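Local coordinates for VirX1 (Cyanophage Syn10, PDB 6QGM), which iodinates diverse substrates as a viral halogenase of the tryptophan halogenase family, probably in a flavin-dependent manner, at residues 503-506 and 507-511. Sequence-based numbering, arbitrary orientation.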
loop_
_atom_site.group_PDB
_atom_site.type_symbol
_atom_site.label_atom_id
_atom_site.label_comp_id
_atom_site.label_asym_id
_atom_site.label_seq_id
_atom_site.Cartn_x
_atom_site.Cartn_y
_atom_site.Cartn_z
ATOM N N LYS B 503 4.436 26.410 -32.557
ATOM C CA LYS B 503 3.551 27.488 -33.060
ATOM C C LYS B 503 2.767 28.048 -31.874
ATOM O O LYS B 503 2.759 29.280 -31.714
ATOM C CB LYS B 503 2.610 27.001 -34.175
ATOM C CG LYS B 503 2.142 28.116 -35.094
ATOM C CD LYS B 503 0.740 27.973 -35.654
ATOM C CE LYS B 503 0.146 29.315 -36.047
ATOM N NZ LYS B 503 -0.993 29.126 -36.970
ATOM N N HIS B 504 2.157 27.181 -31.057
ATOM C CA HIS B 504 1.307 27.587 -29.907
ATOM C C HIS B 504 2.142 28.410 -28.926
ATOM O O HIS B 504 1.610 29.397 -28.416
ATOM C CB HIS B 504 0.618 26.385 -29.247
ATOM C CG HIS B 504 0.042 26.672 -27.898
ATOM N ND1 HIS B 504 -1.230 27.102 -27.685
ATOM C CD2 HIS B 504 0.569 26.502 -26.674
ATOM C CE1 HIS B 504 -1.439 27.237 -26.388
ATOM N NE2 HIS B 504 -0.355 26.902 -25.753
ATOM N N TYR B 505 3.396 28.023 -28.676
ATOM C CA TYR B 505 4.305 28.743 -27.758
ATOM C C TYR B 505 4.523 30.159 -28.329
ATOM O O TYR B 505 4.216 31.128 -27.611
ATOM C CB TYR B 505 5.602 27.958 -27.531
ATOM C CG TYR B 505 6.688 28.784 -26.883
ATOM C CD1 TYR B 505 6.682 29.027 -25.515
ATOM C CD2 TYR B 505 7.691 29.368 -27.641
ATOM C CE1 TYR B 505 7.644 29.827 -24.915
ATOM C CE2 TYR B 505 8.665 30.151 -27.055
ATOM C CZ TYR B 505 8.626 30.400 -25.694
ATOM O OH TYR B 505 9.591 31.178 -25.126
ATOM N N GLU B 506 4.988 30.277 -29.580
ATOM C CA GLU B 506 5.347 31.581 -30.187
ATOM C C GLU B 506 4.154 32.532 -30.086
ATOM O O GLU B 506 4.375 33.711 -29.727
ATOM C CB GLU B 506 5.866 31.429 -31.620
ATOM C CG GLU B 506 7.277 30.860 -31.702
ATOM C CD GLU B 506 8.355 31.416 -30.758
ATOM O OE1 GLU B 506 8.440 32.672 -30.586
ATOM O OE2 GLU B 506 9.116 30.584 -30.169
ATOM N N SER B 507 2.928 32.054 -30.310
ATOM C CA SER B 507 1.708 32.902 -30.285
ATOM C C SER B 507 1.265 33.157 -28.838
ATOM O O SER B 507 0.643 34.205 -28.587
ATOM C CB SER B 507 0.607 32.313 -31.106
ATOM O OG SER B 507 0.254 31.049 -30.605
ATOM N N MET B 508 1.579 32.247 -27.914
ATOM C CA MET B 508 1.223 32.385 -26.477
ATOM C C MET B 508 2.083 33.488 -25.859
ATOM O O MET B 508 1.563 34.230 -25.023
ATOM C CB MET B 508 1.447 31.065 -25.722
ATOM C CG MET B 508 0.196 30.309 -25.459
ATOM S SD MET B 508 -0.756 31.145 -24.209
ATOM C CE MET B 508 -2.234 30.171 -24.444
ATOM N N VAL B 509 3.355 33.578 -26.249
ATOM C CA VAL B 509 4.309 34.616 -25.755
ATOM C C VAL B 509 3.825 35.975 -26.255
ATOM O O VAL B 509 3.815 36.922 -25.439
ATOM C CB VAL B 509 5.768 34.325 -26.158
ATOM C CG1 VAL B 509 6.228 33.021 -25.546
ATOM C CG2 VAL B 509 6.020 34.282 -27.650
ATOM N N GLU B 510 3.402 36.040 -27.524
ATOM C CA GLU B 510 2.895 37.283 -28.163
ATOM C C GLU B 510 1.652 37.771 -27.404
ATOM O O GLU B 510 1.571 38.986 -27.150
ATOM C CB GLU B 510 2.607 37.083 -29.653
ATOM C CG GLU B 510 2.459 38.398 -30.386
ATOM C CD GLU B 510 1.854 38.356 -31.780
ATOM O OE1 GLU B 510 1.536 37.251 -32.290
ATOM O OE2 GLU B 510 1.698 39.445 -32.353
ATOM N N TYR B 511 0.726 36.877 -27.047
ATOM C CA TYR B 511 -0.540 37.241 -26.350
ATOM C C TYR B 511 -0.209 37.731 -24.934
ATOM O O TYR B 511 -0.768 38.757 -24.488
ATOM C CB TYR B 511 -1.550 36.087 -26.268
ATOM C CG TYR B 511 -2.691 36.403 -25.335
ATOM C CD1 TYR B 511 -3.592 37.409 -25.643
ATOM C CD2 TYR B 511 -2.817 35.775 -24.106
ATOM C CE1 TYR B 511 -4.619 37.750 -24.781
ATOM C CE2 TYR B 511 -3.836 36.111 -23.229
ATOM C CZ TYR B 511 -4.726 37.115 -23.559
ATOM O OH TYR B 511 -5.708 37.465 -22.684
#
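Ser-507 N donates to Lys-503 O, an i to i+4 bond of alpha-helix 494-512, at 3.1 Å and with an N-H...O angle of 157°. Met-508 N and Val-509 N continue the pattern. Met-508 N donates to His-504 O. Val-509 N meets Tyr-505 O at 2.9 Å. Tyr-505 O also takes a weak second bond from Met-508 N. The bond from Glu-510 N to Glu-506 O is long and doubtful, because the position of Glu-506 O is uncertain. One residue further on, Tyr-511 N donates to Ser-507 O.

The Ser-507 hydroxyl folds back onto the preceding turn. A chi1 of 61° turns OG toward the carbonyls of that turn. There it lies 3.1 Å from His-504 O and 3.3 Å from Lys-503 O, within hydrogen-bonding distance of both.

Two side-chain pairs, each four residues apart, also meet along the helix. Met-508 CG lies over one face of the His-504 ring in a CH-pi contact, 3.8 Å from the centroid. The bend at chi2 (-72°) brings Met-508 CE back to His-504 CE1. Phe-104 also meets this ring, and Tyr-139 of helix 137-143 touches Met-508, so this side of the helix faces the rest of the chain. Glu-506 OE2 lies in plane at the edge of the Tyr-505 ring. Over one face of the same ring sits Val-509 CG1, displaced toward the rim and 3.6 Å from Tyr-505 CE1.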